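PDB 5J78: acetaldehyde dehydrogenase (Acetylating), which catalyses the interconversion of acetaldehyde and acetyl-CoA, probably with NAD(H), as an acetylating member of the aldehyde dehydrogenase family. Local coordinates for residues T93-F98 / K265-G270; N206-M209 / L213-V216. All coordinates share one frame; numbering follows the deposited sequence.

After helices 28-51 and 55-84 the chain forms helix 89-107, which carries residues 93-98 of contact 1. It then builds much of a mixed sheet with its helices. Contact 2 is made there, between helix 202-210 and the approach to strand 216-219, and closes a short local loop. After helix 254-265 the chain returns to helix 89-107 and completes contact 1, a long-range closure spanning contact 2. Contact 1 joins that helix to the loop before strand 276-282 of the parallel sheet. Contact 2 ties the end of helix 202-210 to the loop that leads into strand 216-219. The two centres are about 30 Å apart, and both contacts touch the second subunit.

Contact 1: residues T93-F98 / K265-G270; sequences TLKNLF and KTFDYG. With ACT (acetate ion), chain I.
Lys-95 and Phe-267 meet where helix 89-107 faces the loop before strand 276-282 of the parallel sheet. In the aldehyde dehydrogenase fold this sheet belongs to the catalytic domain. The loop soon reaches Cys-273, present in this crystal as 3-sulfinoalanine.

The Phe-267 ring comes end-on to the helix. Its side chain runs straight out, with CG anti to the backbone N (chi1 -178°). Leu-94 CB lies in the plane of the ring at its edge, 4.0 Å from Phe-267 CE1. The Leu-94 and Phe-267 side chains meet at a slant. Lys-95 N is also at this edge, 4.0 Å from Phe-267 CZ. Further along, Lys-95 CE passes Phe-267 CE2 at 4.2 Å.

Lys-95 then reaches over to the next residue of the loop. Its chain is extended apart from a bend at chi3 (-60°), and it runs nearly perpendicular to the Asp-268 side chain. The ammonium group forms a salt bridge with Asp-268, reaching OD2 from above the carboxylate plane, 42° out of it. Lys-92 and Thr-271 OG1 also bind this oxygen, while Asp-268 OD1 accepts from Asn-88 N. The carboxylate is therefore held at both ends, and the two lysines probably stabilise its negative charge.

The loop itself turns tightly. Two overlapping beta turns are closed by Tyr-269 N to Thr-266 O and Gly-270 N to Phe-267 O, each 2.9 Å.

An acetate ion, probably from the crystallisation liquor, sits beside the lysine and also binds Lys-92 and Ser-145. Lys-95 NZ lies 2.7 Å from Asp-268 OD2 and 2.8 Å from acetate O, and it also donates to Asn-142 OD1.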
# COMPACT_ATOMS: atom_id res chain seq x y z
N THR A 93 -28.10 -30.55 7.95
CA THR A 93 -29.11 -30.36 8.99
C THR A 93 -28.50 -30.74 10.34
O THR A 93 -28.68 -30.05 11.34
CB THR A 93 -30.41 -31.20 8.71
OG1 THR A 93 -31.04 -30.75 7.50
CG2 THR A 93 -31.41 -31.03 9.84
N LEU A 94 -27.76 -31.85 10.36
CA LEU A 94 -27.04 -32.30 11.54
C LEU A 94 -25.99 -31.28 11.97
O LEU A 94 -25.81 -31.02 13.16
CB LEU A 94 -26.36 -33.64 11.27
CG LEU A 94 -27.27 -34.85 11.16
CD1 LEU A 94 -26.48 -36.09 10.74
CD2 LEU A 94 -27.99 -35.09 12.48
N LYS A 95 -25.28 -30.73 10.99
CA LYS A 95 -24.31 -29.68 11.24
C LYS A 95 -24.98 -28.47 11.92
O LYS A 95 -24.44 -27.95 12.89
CB LYS A 95 -23.63 -29.27 9.93
CG LYS A 95 -22.28 -28.57 10.12
CD LYS A 95 -21.72 -27.98 8.84
CE LYS A 95 -21.49 -29.02 7.74
NZ LYS A 95 -21.03 -28.30 6.49
N ASN A 96 -26.16 -28.05 11.45
CA ASN A 96 -26.85 -26.93 12.07
C ASN A 96 -27.30 -27.27 13.49
O ASN A 96 -27.30 -26.40 14.37
CB ASN A 96 -28.07 -26.48 11.24
CG ASN A 96 -27.67 -25.76 9.96
OD1 ASN A 96 -26.63 -25.13 9.89
ND2 ASN A 96 -28.52 -25.84 8.96
N LEU A 97 -27.68 -28.53 13.69
CA LEU A 97 -28.16 -28.99 14.99
C LEU A 97 -26.99 -29.09 15.97
O LEU A 97 -27.17 -28.93 17.18
CB LEU A 97 -28.87 -30.34 14.85
CG LEU A 97 -30.26 -30.33 14.20
CD1 LEU A 97 -30.73 -31.74 14.02
CD2 LEU A 97 -31.25 -29.52 15.06
N PHE A 98 -25.79 -29.35 15.44
CA PHE A 98 -24.59 -29.34 16.26
C PHE A 98 -24.41 -27.93 16.83
O PHE A 98 -24.12 -27.75 18.01
CB PHE A 98 -23.35 -29.79 15.46
CG PHE A 98 -22.05 -29.54 16.17
CD1 PHE A 98 -21.60 -30.39 17.17
CD2 PHE A 98 -21.28 -28.42 15.86
CE1 PHE A 98 -20.39 -30.13 17.85
CE2 PHE A 98 -20.08 -28.16 16.53
CZ PHE A 98 -19.64 -29.02 17.53
N LYS A 265 -15.51 -38.93 7.28
CA LYS A 265 -15.00 -38.48 5.98
C LYS A 265 -16.11 -38.09 5.02
O LYS A 265 -15.99 -37.10 4.29
CB LYS A 265 -14.12 -39.57 5.36
CG LYS A 265 -13.64 -39.30 3.95
CD LYS A 265 -12.95 -37.95 3.83
CE LYS A 265 -12.06 -37.92 2.65
NZ LYS A 265 -11.43 -36.57 2.51
N THR A 266 -17.19 -38.86 5.01
CA THR A 266 -18.26 -38.62 4.05
C THR A 266 -19.30 -37.65 4.60
O THR A 266 -20.26 -37.32 3.91
CB THR A 266 -18.94 -39.95 3.63
OG1 THR A 266 -19.61 -40.54 4.76
CG2 THR A 266 -17.90 -40.93 3.08
N PHE A 267 -19.12 -37.19 5.83
CA PHE A 267 -20.08 -36.27 6.42
C PHE A 267 -20.11 -34.97 5.62
O PHE A 267 -19.08 -34.33 5.40
CB PHE A 267 -19.76 -36.00 7.89
CG PHE A 267 -20.75 -35.09 8.58
CD1 PHE A 267 -21.93 -35.60 9.12
CD2 PHE A 267 -20.49 -33.73 8.71
CE1 PHE A 267 -22.85 -34.77 9.78
CE2 PHE A 267 -21.41 -32.88 9.35
CZ PHE A 267 -22.59 -33.41 9.89
N ASP A 268 -21.30 -34.60 5.18
CA ASP A 268 -21.51 -33.49 4.26
C ASP A 268 -20.61 -33.58 3.03
O ASP A 268 -20.15 -32.56 2.50
CB ASP A 268 -21.28 -32.17 4.98
CG ASP A 268 -22.02 -31.02 4.32
OD1 ASP A 268 -23.10 -31.29 3.74
OD2 ASP A 268 -21.55 -29.87 4.39
N TYR A 269 -20.38 -34.80 2.56
CA TYR A 269 -19.42 -35.06 1.48
C TYR A 269 -18.03 -34.40 1.70
O TYR A 269 -17.41 -33.95 0.75
CB TYR A 269 -20.01 -34.61 0.14
CG TYR A 269 -21.25 -35.38 -0.27
CD1 TYR A 269 -21.42 -36.71 0.08
CD2 TYR A 269 -22.26 -34.76 -1.01
CE1 TYR A 269 -22.54 -37.41 -0.29
CE2 TYR A 269 -23.38 -35.46 -1.40
CZ TYR A 269 -23.51 -36.78 -1.03
OH TYR A 269 -24.62 -37.46 -1.38
N GLY A 270 -17.55 -34.38 2.94
CA GLY A 270 -16.15 -34.07 3.23
C GLY A 270 -15.76 -32.59 3.29
O GLY A 270 -14.58 -32.23 3.12
C ACT I . -23.77 -25.87 6.84
O ACT I . -22.99 -26.41 6.03
OXT ACT I . -23.31 -25.02 7.59
CH3 ACT I . -25.21 -26.26 6.93

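Contact 2: residues N206-M209 / L213-V216; sequences NELM and LTDV. With MG (magnesium ion), chain H.
The turn from helix 202-210 into strand 216-219 is closed by Thr-214 and Leu-208, and a magnesium site lies on its far end. Thr-214 OG1 donates to the backbone oxygen Leu-208 O at 2.7 Å. The hydroxyl lies in the carbonyl plane, and the bond is bent to 153° at the carbonyl oxygen. OG1 lies beside the backbone N of Thr-214, anti to the carbonyl carbon (chi1 -70°), and CG2 takes the place anti to N; both branches then reach the helix. Thr-214 CG2 is 3.4 Å from Leu-208 O, so the carbonyl oxygen meets the methyl as well as the hydroxyl. The Leu-208 side chain crosses that of Thr-214 at about a right angle, and its CD1 is 4.0 Å from Thr-214 OG1.

This is an alpha/beta connection in the parallel part of the mixed sheet, consistent with the Rossmann-like cofactor-binding domain of aldehyde dehydrogenases. Helix 202-210 packs on the sheet through Leu-208, which touches Val-162 and Ser-164, and through Met-209, which touches Ile-137. Thr-214 reaches Ala-135 on the sheet and Leu-40 of helix 28-51.

The next residue turns to the metal. Asp-215 OD1 binds magnesium at 2.2 Å. Its second oxygen, Asp-215 OD2, stays 3.8 Å from the ion and instead accepts from Ile-133 N, so the carboxylate binds the metal through one oxygen. Two waters lie nearly opposite each other on the ion. Water 1 donates to Thr-214 O, with its oxygen O 3.2 Å away, and Lys-234 NZ donates to the same carbonyl oxygen.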
# COMPACT_ATOMS: atom_id res chain seq x y z
N ASN A 206 -13.25 -5.45 3.38
CA ASN A 206 -12.21 -4.54 3.82
C ASN A 206 -12.74 -3.49 4.81
O ASN A 206 -12.13 -3.21 5.86
CB ASN A 206 -11.59 -3.87 2.60
CG ASN A 206 -10.40 -3.00 2.95
OD1 ASN A 206 -9.33 -3.49 3.30
ND2 ASN A 206 -10.59 -1.69 2.84
N GLU A 207 -13.89 -2.92 4.48
CA GLU A 207 -14.51 -1.92 5.34
C GLU A 207 -14.82 -2.55 6.69
O GLU A 207 -14.52 -1.98 7.73
CB GLU A 207 -15.79 -1.37 4.68
CG GLU A 207 -16.43 -0.19 5.42
CD GLU A 207 -15.65 1.12 5.29
OE1 GLU A 207 -14.74 1.20 4.44
OE2 GLU A 207 -15.96 2.08 6.03
N LEU A 208 -15.41 -3.73 6.67
CA LEU A 208 -15.82 -4.39 7.90
C LEU A 208 -14.62 -4.72 8.79
O LEU A 208 -14.68 -4.58 10.02
CB LEU A 208 -16.60 -5.67 7.60
CG LEU A 208 -17.01 -6.46 8.85
CD1 LEU A 208 -17.99 -5.67 9.70
CD2 LEU A 208 -17.62 -7.79 8.42
N MET A 209 -13.53 -5.17 8.17
CA MET A 209 -12.36 -5.58 8.92
C MET A 209 -11.61 -4.38 9.53
O MET A 209 -11.03 -4.51 10.60
CB MET A 209 -11.40 -6.39 8.04
CG MET A 209 -11.87 -7.81 7.76
SD MET A 209 -10.55 -8.80 7.06
CE MET A 209 -11.42 -10.35 6.84
N LEU A 213 -15.33 1.23 14.30
CA LEU A 213 -16.24 0.58 15.24
C LEU A 213 -16.10 -0.95 15.36
O LEU A 213 -16.68 -1.55 16.27
CB LEU A 213 -17.69 0.91 14.86
CG LEU A 213 -18.06 2.39 14.94
CD1 LEU A 213 -19.50 2.59 14.45
CD2 LEU A 213 -17.87 2.94 16.36
N THR A 214 -15.35 -1.59 14.48
CA THR A 214 -15.17 -3.04 14.58
C THR A 214 -14.16 -3.36 15.70
O THR A 214 -13.08 -2.78 15.73
CB THR A 214 -14.68 -3.62 13.24
OG1 THR A 214 -15.74 -3.54 12.28
CG2 THR A 214 -14.23 -5.05 13.37
N ASP A 215 -14.50 -4.29 16.60
CA ASP A 215 -13.64 -4.55 17.76
C ASP A 215 -12.78 -5.82 17.67
O ASP A 215 -11.61 -5.81 18.05
CB ASP A 215 -14.50 -4.64 19.01
CG ASP A 215 -15.06 -3.31 19.39
OD1 ASP A 215 -14.25 -2.36 19.54
OD2 ASP A 215 -16.30 -3.20 19.46
N VAL A 216 -13.38 -6.90 17.20
CA VAL A 216 -12.68 -8.16 16.98
C VAL A 216 -13.20 -8.80 15.69
O VAL A 216 -14.40 -8.73 15.39
CB VAL A 216 -12.86 -9.12 18.16
CG1 VAL A 216 -12.11 -10.42 17.93
CG2 VAL A 216 -12.35 -8.44 19.46
MG MG H . -13.93 -0.20 19.38
O HOH W 1 -12.64 -0.41 17.76
O HOH W 2 -14.91 -0.19 21.20